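Local coordinates for protein piwi (Drosophila melanogaster, PDB 6KR6) that binds piRNAs of 24 to 30 nucleotides and, in complex with them, governs the methylation and repression of transposable elements, at residues L168-K173 with V383-D388; Y204-R209 with L217-T222; Q401-G406 with G711-D716; F726-Q731 with K759-M764. One frame throughout, in Å; residues are numbered along the deposited sequence.

Interaction 1: L168-K173 with V383-D388; sequences LRRSMK and VKVLRD
Two helices, 158-172 and 380-388, pack against each other in a nearly antiparallel pair, with Ser171 and Arg170 of one facing Val385 and Leu386 of the other. The short segments run at 153° and their axes approach to 8.3 Å, and the small Ser171 stands where the backbones come nearest: its CA is 5.3 Å from CA of Val385. Val385 reaches across with CG1, which packs against Arg170 and Ser171, 3.7 Å from the backbone N of Ser171 and equally 3.7 Å from CG of Arg170. The extended Arg170 chain crosses the valine at an angle, so that mainly its methylenes do the touching, with NE just reaching Val385 CG2 at 4.0 Å, while the rest of the guanidinium continues outward on the exposed side. Ser171 OG, turned opposite its own backbone N (chi1 -176°), is directed at the branch point of Leu386, with OG 3.3 Å from CG. The leucines meet methyl to methyl, Leu168 CD2 lying 4.2 Å from Leu386 CD2. No hydrogen bond joins the two segments, although the carbonyl O of Ser171 accepts one from the hydroxyl of Ser382, just ahead in the partner helix. Helix 362-378 adds Leu376, which touches both Met172 and Leu386. Helix 158-172 also packs on the hairpin of strands 198-210 and 215-227, and with helix 380-388 it makes a near-antiparallel helix pair joined through side chains.

Interaction 2: Y204-R209 with L217-T222; sequences YETSIR and LGTEIT
This is an antiparallel beta hairpin, built from strands 198-210 and 215-227, in which Tyr204 to Ile208 pair with Ile221 back to Leu217. Glu205 with Glu220 and Ser207 with Gly218 form the hydrogen-bonded pairs; Tyr204 with Ile221, Thr206 with Thr219 and Ile208 with Leu217 are the non-hydrogen-bonded ones between and beyond them. Four backbone bonds carry the ladder: Glu205 N donates to Glu220 O over 2.9 Å, the reverse bond from Glu220 N to Glu205 O is more bent at the hydrogen (132°), and Ser207 and Gly218 exchange a second two-way pair, of which Gly218 N to Ser207 O is close to straight (171°).

The face bearing Tyr204, Thr206, Leu217 and Thr219 carries mixed side chains that meet through their carbon atoms. There the ring of Tyr204 runs alongside Ile221, Thr219 CG2 lies 3.7 Å from Tyr204 CB, and the tyrosine also stacks on Phe372 of helix 362-378. Thr206 lays CG2 against Leu217 CD1 at 3.5 Å, beside helix 158-172, which supplies Met172 to the threonine and Leu168 to the leucine. The other face is polar. Glu220, its chain bent at chi2 (74°), leads its carboxylate away from Glu205, and OE2 forms salt bridges with Arg700 and Arg365, which would be expected to favour its ionised form. On its other edge strand 198-210 pairs with Leu184 and Arg182. At the Tyr204-Ile221 end of the ladder, the methyl CD1 of Ile221 lies 3.6 Å from Tyr204 CE1 and 3.9 Å from Tyr204 CD1.

Interaction 3: Q401-G406 with G711-D716; sequences QGRIIG and GTIVDD
Arg403 and Ile713 form the hydrogen-bonded pair between strand 392-405 and strand 712-714, which run antiparallel. Arg403 N gives a bond of 3.0 Å to Ile713 O, the return bond is weak, and Ile405 N reaches Gly711 O at 2.7 Å from well above the carbonyl plane. Gly711 and Thr712 both face Val729 of the next strand in a G1 beta bulge, Gly711 taking a positive phi of 99°.

The side chains divide between the two faces. Ile405 keeps CG1 beside its backbone N and folds again at chi2 (-73°), which brings CD1 to 3.7 Å from CD1 of the extended Ile713; the two chains cross, and Tyr762 and Gln758 of helix 754-764 cover them. On this face Arg403 bends at chi3, and its NH2 hydrogen-bonds Gln758. Asp715 OD2 lies near the guanidinium plane, 4.3 Å from Arg403 NH2, beyond salt-bridge range. On the reverse face Ile404 and Thr712 run side by side, and Thr712 OG1 turns to the carbonyl of Pro709.

Backbone bonds and isoleucine methyls thus hold the strands together, while the arginine's hydrogen bond is to Gln758 of the helix rather than to Asp715.

Interaction 4: F726-Q731 with K759-M764; sequences FYLVSQ and KLTYKM
Leu728 and Tyr762 carry the apolar part of this contact, where helix 754-764 packs on a face of the Piwi-domain sheet, at 35° to strand 725-729. The short segments run 10.2 Å apart, a gap filled mostly by side chains. Leu728 CD1 comes to 4.1 Å from Tyr762 CD1, the two side chains crossing nearly at right angles. With CG opposite its backbone N (chi1 -172°), the tyrosine leans toward the strand, and its ring edge also reaches the backbone: Ser730 CA lies near the ring plane, 4.0 Å from Tyr762 CE1. His766 meets the same ring edge-to-face. Leu728 CD2 and Thr761 CG2 touch at 4.4 Å.

Polar groups border the contact but take their partners elsewhere. Thr761 OG1 stands at the edge of the Phe726 ring, 4.4 Å from CZ, and is hydrogen-bonded to Tyr650 OH and Met757 O. Ser730 OG binds the carbonyl of Thr775, and the carbonyl O of Ser730 accepts from Thr774 OG1. Next along the chain, Gln731 packs on a phosphate of the bound RNA.

Between the two segments only van der Waals contact is made; the helix's polar link to the sheet runs from Thr761 to Tyr650, and the buried Ser730 hydroxyl is satisfied by Thr775.

How the interactions relate
From the N terminus, helix 158-172 opens the loop that interaction 1 closes some 210 residues later at helix 380-388. Interaction 2, a hairpin with a short turn, is nested inside that loop and touches interaction 1 directly: Leu168 packs on Leu217 and Met172 on Thr206. Strand 392-405 comes next after helix 380-388, and through interaction 3 it closes a second long loop on strand 712-714. Interaction 4 then closes a shorter one. Interactions 1 and 2 both precede 3 and 4 in series, none crossing another, yet interaction 2 touches interaction 4 where Arg209 meets Tyr727. Interaction 3 joins strand 392-405 to the Piwi sheet, and interaction 4, centred 9 Å away, covers the next strand with a helix.

Interaction 1: L168-K173 with V383-D388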
# COMPACT_ATOMS: atom_id res chain seq x y z
N LEU A 168 2.33 -26.16 -2.59
CA LEU A 168 3.48 -25.27 -2.75
C LEU A 168 4.15 -24.96 -1.42
O LEU A 168 5.37 -24.82 -1.37
CB LEU A 168 3.04 -23.98 -3.45
CG LEU A 168 2.61 -24.16 -4.90
CD1 LEU A 168 2.35 -22.81 -5.56
CD2 LEU A 168 3.65 -24.95 -5.68
N ARG A 169 3.38 -24.88 -0.33
CA ARG A 169 3.99 -24.70 0.98
C ARG A 169 4.80 -25.93 1.39
O ARG A 169 5.91 -25.80 1.94
CB ARG A 169 2.92 -24.40 2.03
CG ARG A 169 2.27 -23.03 1.89
CD ARG A 169 1.30 -22.76 3.03
NE ARG A 169 1.98 -22.70 4.32
CZ ARG A 169 1.37 -22.56 5.49
NH1 ARG A 169 0.05 -22.48 5.55
NH2 ARG A 169 2.08 -22.51 6.61
N ARG A 170 4.27 -27.12 1.12
CA ARG A 170 5.02 -28.35 1.37
C ARG A 170 6.33 -28.36 0.58
O ARG A 170 7.35 -28.84 1.07
CB ARG A 170 4.16 -29.56 1.01
CG ARG A 170 4.77 -30.90 1.37
CD ARG A 170 3.83 -32.03 0.96
NE ARG A 170 4.42 -33.35 1.17
CZ ARG A 170 3.84 -34.49 0.81
NH1 ARG A 170 2.65 -34.48 0.22
NH2 ARG A 170 4.44 -35.65 1.05
N SER A 171 6.30 -27.82 -0.65
CA SER A 171 7.53 -27.74 -1.43
C SER A 171 8.50 -26.72 -0.84
O SER A 171 9.70 -26.98 -0.70
CB SER A 171 7.21 -27.38 -2.89
OG SER A 171 8.38 -27.38 -3.68
N MET A 172 7.99 -25.53 -0.48
CA MET A 172 8.83 -24.51 0.14
C MET A 172 9.48 -25.01 1.42
O MET A 172 10.56 -24.54 1.79
CB MET A 172 8.00 -23.26 0.46
CG MET A 172 7.33 -22.61 -0.74
SD MET A 172 8.44 -22.24 -2.10
CE MET A 172 7.29 -21.57 -3.29
N LYS A 173 8.84 -25.97 2.10
CA LYS A 173 9.43 -26.54 3.30
C LYS A 173 10.79 -27.18 3.01
O LYS A 173 11.65 -27.24 3.90
CB LYS A 173 8.48 -27.57 3.92
N VAL A 383 12.06 -30.43 -4.76
CA VAL A 383 11.82 -31.05 -6.05
C VAL A 383 11.08 -32.37 -5.89
O VAL A 383 10.27 -32.75 -6.74
CB VAL A 383 13.16 -31.23 -6.81
CG1 VAL A 383 12.98 -32.12 -8.03
CG2 VAL A 383 13.70 -29.88 -7.22
N LYS A 384 11.33 -33.09 -4.79
CA LYS A 384 10.61 -34.33 -4.53
C LYS A 384 9.12 -34.07 -4.37
O LYS A 384 8.28 -34.75 -4.98
CB LYS A 384 11.18 -35.02 -3.29
N VAL A 385 8.77 -33.08 -3.54
CA VAL A 385 7.36 -32.73 -3.34
C VAL A 385 6.74 -32.28 -4.66
O VAL A 385 5.62 -32.67 -4.99
CB VAL A 385 7.23 -31.64 -2.26
CG1 VAL A 385 5.80 -31.13 -2.19
CG2 VAL A 385 7.67 -32.19 -0.91
N LEU A 386 7.46 -31.46 -5.43
CA LEU A 386 6.91 -30.98 -6.69
C LEU A 386 6.68 -32.13 -7.67
O LEU A 386 5.64 -32.18 -8.34
CB LEU A 386 7.84 -29.93 -7.30
CG LEU A 386 7.75 -28.52 -6.72
CD1 LEU A 386 8.69 -27.59 -7.46
CD2 LEU A 386 6.32 -28.01 -6.77
N ARG A 387 7.63 -33.06 -7.76
CA ARG A 387 7.53 -34.12 -8.75
C ARG A 387 6.51 -35.18 -8.36
O ARG A 387 5.89 -35.79 -9.23
CB ARG A 387 8.90 -34.77 -8.96
N ASP A 388 6.31 -35.41 -7.05
CA ASP A 388 5.35 -36.42 -6.62
C ASP A 388 3.95 -36.12 -7.12
O ASP A 388 3.15 -37.04 -7.34
CB ASP A 388 5.36 -36.53 -5.10

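Interaction 2: Y204-R209 with L217-T222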
# COMPACT_ATOMS: atom_id res chain seq x y z
N TYR A 204 11.17 -13.82 0.41
CA TYR A 204 10.45 -13.91 -0.86
C TYR A 204 8.96 -14.00 -0.59
O TYR A 204 8.51 -14.86 0.17
CB TYR A 204 10.93 -15.11 -1.66
CG TYR A 204 12.42 -15.09 -1.96
CD1 TYR A 204 12.91 -14.44 -3.08
CD2 TYR A 204 13.33 -15.70 -1.11
CE1 TYR A 204 14.26 -14.40 -3.35
CE2 TYR A 204 14.68 -15.67 -1.37
CZ TYR A 204 15.14 -15.03 -2.50
OH TYR A 204 16.49 -14.99 -2.77
N GLU A 205 8.21 -13.08 -1.20
CA GLU A 205 6.75 -13.11 -1.18
C GLU A 205 6.25 -13.91 -2.37
O GLU A 205 6.75 -13.75 -3.49
CB GLU A 205 6.19 -11.69 -1.22
CG GLU A 205 4.69 -11.59 -1.06
CD GLU A 205 4.20 -10.15 -1.05
OE1 GLU A 205 3.09 -9.89 -1.56
OE2 GLU A 205 4.94 -9.28 -0.55
N THR A 206 5.27 -14.78 -2.13
CA THR A 206 4.83 -15.76 -3.11
C THR A 206 3.35 -15.58 -3.40
O THR A 206 2.56 -15.21 -2.52
CB THR A 206 5.10 -17.18 -2.60
OG1 THR A 206 6.29 -17.19 -1.80
CG2 THR A 206 5.29 -18.12 -3.76
N SER A 207 2.96 -15.86 -4.65
CA SER A 207 1.56 -15.80 -5.04
C SER A 207 1.31 -16.78 -6.17
O SER A 207 2.23 -17.21 -6.86
CB SER A 207 1.15 -14.38 -5.45
OG SER A 207 1.96 -13.89 -6.50
N ILE A 208 0.04 -17.13 -6.35
CA ILE A 208 -0.37 -18.12 -7.34
C ILE A 208 -1.60 -17.60 -8.08
O ILE A 208 -2.54 -17.11 -7.45
CB ILE A 208 -0.65 -19.49 -6.70
CG1 ILE A 208 -1.35 -20.43 -7.68
CG2 ILE A 208 -1.46 -19.33 -5.42
CD1 ILE A 208 -1.66 -21.79 -7.11
N ARG A 209 -1.59 -17.71 -9.41
CA ARG A 209 -2.64 -17.17 -10.25
C ARG A 209 -3.21 -18.25 -11.16
O ARG A 209 -2.47 -19.09 -11.68
CB ARG A 209 -2.11 -16.00 -11.10
CG ARG A 209 -1.49 -14.89 -10.28
CD ARG A 209 -2.49 -14.29 -9.31
NE ARG A 209 -2.84 -12.92 -9.68
CZ ARG A 209 -2.21 -11.84 -9.22
NH1 ARG A 209 -2.59 -10.63 -9.60
NH2 ARG A 209 -1.20 -11.98 -8.37
N LEU A 217 2.91 -19.23 -10.90
CA LEU A 217 3.48 -19.04 -9.57
C LEU A 217 4.50 -17.92 -9.64
O LEU A 217 5.46 -18.00 -10.41
CB LEU A 217 4.13 -20.33 -9.06
CG LEU A 217 5.05 -20.20 -7.85
CD1 LEU A 217 4.23 -19.78 -6.65
CD2 LEU A 217 5.79 -21.49 -7.57
N GLY A 218 4.31 -16.88 -8.84
CA GLY A 218 5.15 -15.70 -8.89
C GLY A 218 5.80 -15.40 -7.55
O GLY A 218 5.24 -15.68 -6.49
N THR A 219 6.99 -14.80 -7.62
CA THR A 219 7.77 -14.44 -6.44
C THR A 219 8.21 -12.98 -6.54
O THR A 219 8.29 -12.41 -7.63
CB THR A 219 9.00 -15.35 -6.27
OG1 THR A 219 8.83 -16.53 -7.06
CG2 THR A 219 9.17 -15.74 -4.81
N GLU A 220 8.51 -12.40 -5.38
CA GLU A 220 8.94 -11.01 -5.30
C GLU A 220 9.85 -10.85 -4.09
O GLU A 220 9.71 -11.55 -3.09
CB GLU A 220 7.73 -10.07 -5.22
CG GLU A 220 7.97 -8.71 -4.57
CD GLU A 220 8.74 -7.74 -5.45
OE1 GLU A 220 9.11 -8.12 -6.58
OE2 GLU A 220 8.98 -6.60 -5.01
N ILE A 221 10.81 -9.93 -4.20
CA ILE A 221 11.72 -9.66 -3.08
C ILE A 221 10.96 -8.95 -1.96
O ILE A 221 10.05 -8.15 -2.21
CB ILE A 221 12.92 -8.82 -3.57
CG1 ILE A 221 13.60 -9.52 -4.74
CG2 ILE A 221 13.90 -8.58 -2.44
CD1 ILE A 221 14.04 -10.94 -4.44
N THR A 222 11.33 -9.25 -0.72
CA THR A 222 10.66 -8.67 0.44
C THR A 222 11.66 -8.58 1.58
O THR A 222 12.62 -9.34 1.65
CB THR A 222 9.43 -9.50 0.84
OG1 THR A 222 8.59 -9.69 -0.30
CG2 THR A 222 8.62 -8.80 1.93

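Interaction 3: Q401-G406 with G711-D716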
# COMPACT_ATOMS: atom_id res chain seq x y z
N GLN A 401 0.66 -10.24 -22.78
CA GLN A 401 0.23 -9.25 -23.75
C GLN A 401 -0.33 -8.03 -23.02
O GLN A 401 -1.10 -8.17 -22.06
CB GLN A 401 -0.81 -9.83 -24.70
CG GLN A 401 -2.13 -10.27 -24.05
CD GLN A 401 -2.03 -11.58 -23.27
OE1 GLN A 401 -1.02 -11.86 -22.63
NE2 GLN A 401 -3.09 -12.38 -23.32
N GLY A 402 0.07 -6.84 -23.45
CA GLY A 402 -0.42 -5.61 -22.87
C GLY A 402 -0.50 -4.54 -23.93
O GLY A 402 -0.20 -4.78 -25.10
N ARG A 403 -0.90 -3.34 -23.51
CA ARG A 403 -0.99 -2.22 -24.43
C ARG A 403 -0.54 -0.95 -23.73
O ARG A 403 -0.69 -0.79 -22.51
CB ARG A 403 -2.42 -2.06 -24.97
CG ARG A 403 -3.14 -0.79 -24.53
CD ARG A 403 -4.54 -0.73 -25.11
NE ARG A 403 -5.48 -1.56 -24.38
CZ ARG A 403 -6.32 -1.10 -23.46
NH1 ARG A 403 -6.34 0.20 -23.17
NH2 ARG A 403 -7.15 -1.92 -22.84
N ILE A 404 0.05 -0.04 -24.51
CA ILE A 404 0.54 1.24 -24.02
C ILE A 404 -0.42 2.32 -24.51
O ILE A 404 -0.68 2.43 -25.71
CB ILE A 404 1.97 1.51 -24.50
CG1 ILE A 404 2.87 0.31 -24.19
CG2 ILE A 404 2.53 2.76 -23.84
CD1 ILE A 404 4.31 0.48 -24.65
N ILE A 405 -0.94 3.11 -23.57
CA ILE A 405 -1.86 4.19 -23.91
C ILE A 405 -1.10 5.30 -24.62
O ILE A 405 0.06 5.60 -24.30
CB ILE A 405 -2.56 4.72 -22.65
CG1 ILE A 405 -3.23 3.58 -21.88
CG2 ILE A 405 -3.59 5.78 -23.00
CD1 ILE A 405 -4.48 3.05 -22.53
N GLY A 406 -1.74 5.91 -25.62
CA GLY A 406 -1.13 7.03 -26.31
C GLY A 406 -0.94 8.22 -25.40
O GLY A 406 -1.61 8.38 -24.38
N GLY A 711 1.89 4.62 -19.26
CA GLY A 711 0.75 4.27 -20.09
C GLY A 711 0.59 2.79 -20.36
O GLY A 711 -0.36 2.41 -21.05
N THR A 712 1.49 1.95 -19.86
CA THR A 712 1.41 0.52 -20.10
C THR A 712 0.30 -0.10 -19.27
O THR A 712 0.06 0.30 -18.12
CB THR A 712 2.74 -0.16 -19.79
OG1 THR A 712 3.81 0.62 -20.35
CG2 THR A 712 2.78 -1.55 -20.38
N ILE A 713 -0.39 -1.09 -19.84
CA ILE A 713 -1.57 -1.68 -19.21
C ILE A 713 -1.57 -3.18 -19.44
O ILE A 713 -1.39 -3.65 -20.57
CB ILE A 713 -2.87 -1.06 -19.76
CG1 ILE A 713 -3.06 0.35 -19.20
CG2 ILE A 713 -4.07 -1.94 -19.44
CD1 ILE A 713 -4.38 0.97 -19.53
N VAL A 714 -1.77 -3.94 -18.36
CA VAL A 714 -2.02 -5.38 -18.42
C VAL A 714 -3.46 -5.60 -17.95
O VAL A 714 -3.81 -5.22 -16.83
CB VAL A 714 -1.03 -6.16 -17.55
CG1 VAL A 714 -1.33 -7.65 -17.62
CG2 VAL A 714 0.40 -5.86 -17.96
N ASP A 715 -4.28 -6.21 -18.81
CA ASP A 715 -5.69 -6.44 -18.47
C ASP A 715 -6.03 -7.92 -18.60
O ASP A 715 -5.98 -8.48 -19.70
CB ASP A 715 -6.62 -5.58 -19.33
CG ASP A 715 -6.53 -5.89 -20.82
OD1 ASP A 715 -5.40 -6.08 -21.32
OD2 ASP A 715 -7.59 -5.95 -21.48
N ASP A 716 -6.34 -8.54 -17.47
CA ASP A 716 -7.00 -9.85 -17.41
C ASP A 716 -6.13 -10.97 -18.00
O ASP A 716 -6.57 -11.72 -18.88
CB ASP A 716 -8.37 -9.80 -18.08
CG ASP A 716 -9.41 -9.10 -17.22
OD1 ASP A 716 -9.48 -9.40 -16.01
OD2 ASP A 716 -10.14 -8.24 -17.76

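Interaction 4: F726-Q731 with K759-M764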
# COMPACT_ATOMS: atom_id res chain seq x y z
N PHE A 726 -7.45 -4.33 -13.44
CA PHE A 726 -6.32 -4.25 -14.36
C PHE A 726 -5.13 -3.63 -13.64
O PHE A 726 -5.24 -3.15 -12.51
CB PHE A 726 -6.67 -3.46 -15.62
CG PHE A 726 -7.06 -2.03 -15.36
CD1 PHE A 726 -8.38 -1.69 -15.12
CD2 PHE A 726 -6.11 -1.02 -15.38
CE1 PHE A 726 -8.75 -0.38 -14.89
CE2 PHE A 726 -6.47 0.30 -15.15
CZ PHE A 726 -7.80 0.62 -14.90
N TYR A 727 -3.99 -3.66 -14.32
CA TYR A 727 -2.77 -2.99 -13.87
C TYR A 727 -2.46 -1.84 -14.81
O TYR A 727 -2.77 -1.89 -16.01
CB TYR A 727 -1.58 -3.95 -13.82
CG TYR A 727 -1.72 -5.08 -12.82
CD1 TYR A 727 -1.57 -4.84 -11.46
CD2 TYR A 727 -1.97 -6.38 -13.24
CE1 TYR A 727 -1.69 -5.87 -10.54
CE2 TYR A 727 -2.09 -7.41 -12.33
CZ TYR A 727 -1.95 -7.16 -10.98
OH TYR A 727 -2.06 -8.18 -10.07
N LEU A 728 -1.83 -0.80 -14.27
CA LEU A 728 -1.44 0.36 -15.05
C LEU A 728 -0.12 0.89 -14.52
O LEU A 728 0.07 1.02 -13.31
CB LEU A 728 -2.51 1.45 -15.01
CG LEU A 728 -2.14 2.86 -15.50
CD1 LEU A 728 -1.88 2.87 -17.00
CD2 LEU A 728 -3.21 3.87 -15.13
N VAL A 729 0.80 1.19 -15.43
CA VAL A 729 2.02 1.92 -15.13
C VAL A 729 1.83 3.32 -15.68
O VAL A 729 1.73 3.52 -16.89
CB VAL A 729 3.26 1.24 -15.72
CG1 VAL A 729 4.43 2.21 -15.75
CG2 VAL A 729 3.62 0.00 -14.91
N SER A 730 1.77 4.30 -14.78
CA SER A 730 1.55 5.69 -15.17
C SER A 730 2.75 6.58 -14.92
O SER A 730 3.01 7.49 -15.71
CB SER A 730 0.34 6.26 -14.41
OG SER A 730 0.50 6.08 -13.01
N GLN A 731 3.51 6.34 -13.86
CA GLN A 731 4.65 7.17 -13.50
C GLN A 731 5.94 6.40 -13.78
O GLN A 731 6.19 5.36 -13.17
CB GLN A 731 4.58 7.57 -12.02
CG GLN A 731 5.72 8.47 -11.56
CD GLN A 731 5.63 8.79 -10.09
OE1 GLN A 731 5.89 7.94 -9.24
NE2 GLN A 731 5.27 10.03 -9.77
N LYS A 759 -8.39 4.44 -20.11
CA LYS A 759 -7.92 5.71 -20.66
C LYS A 759 -8.33 6.88 -19.77
O LYS A 759 -7.54 7.81 -19.57
CB LYS A 759 -8.45 5.91 -22.08
CG LYS A 759 -7.74 7.02 -22.85
CD LYS A 759 -8.28 7.17 -24.27
CE LYS A 759 -9.64 7.85 -24.28
NZ LYS A 759 -10.11 8.11 -25.67
N LEU A 760 -9.54 6.84 -19.22
CA LEU A 760 -9.98 7.89 -18.31
C LEU A 760 -9.12 7.91 -17.05
O LEU A 760 -8.79 8.99 -16.54
CB LEU A 760 -11.45 7.70 -17.95
CG LEU A 760 -12.01 8.61 -16.85
CD1 LEU A 760 -11.84 10.07 -17.21
CD2 LEU A 760 -13.47 8.28 -16.58
N THR A 761 -8.75 6.74 -16.53
CA THR A 761 -7.90 6.69 -15.35
C THR A 761 -6.50 7.23 -15.66
O THR A 761 -5.93 7.99 -14.86
CB THR A 761 -7.83 5.27 -14.81
OG1 THR A 761 -9.16 4.76 -14.62
CG2 THR A 761 -7.09 5.24 -13.49
N TYR A 762 -5.95 6.86 -16.81
CA TYR A 762 -4.65 7.39 -17.20
C TYR A 762 -4.71 8.91 -17.37
O TYR A 762 -3.75 9.62 -17.03
CB TYR A 762 -4.16 6.72 -18.49
CG TYR A 762 -2.74 7.08 -18.87
CD1 TYR A 762 -1.69 6.87 -17.99
CD2 TYR A 762 -2.45 7.62 -20.12
CE1 TYR A 762 -0.39 7.19 -18.34
CE2 TYR A 762 -1.15 7.94 -20.48
CZ TYR A 762 -0.13 7.72 -19.58
OH TYR A 762 1.17 8.04 -19.93
N LYS A 763 -5.82 9.42 -17.89
CA LYS A 763 -6.02 10.87 -17.97
C LYS A 763 -6.03 11.50 -16.58
O LYS A 763 -5.31 12.48 -16.33
CB LYS A 763 -7.32 11.19 -18.70
CG LYS A 763 -7.26 11.09 -20.21
CD LYS A 763 -8.63 11.36 -20.82
CE LYS A 763 -8.63 11.17 -22.33
NZ LYS A 763 -7.71 12.12 -23.02
N MET A 764 -6.84 10.95 -15.68
CA MET A 764 -6.92 11.48 -14.32
C MET A 764 -5.59 11.39 -13.59
O MET A 764 -5.40 12.07 -12.58
CB MET A 764 -8.00 10.75 -13.53
CG MET A 764 -9.41 10.92 -14.08
SD MET A 764 -9.91 12.65 -14.25
CE MET A 764 -9.70 13.22 -12.57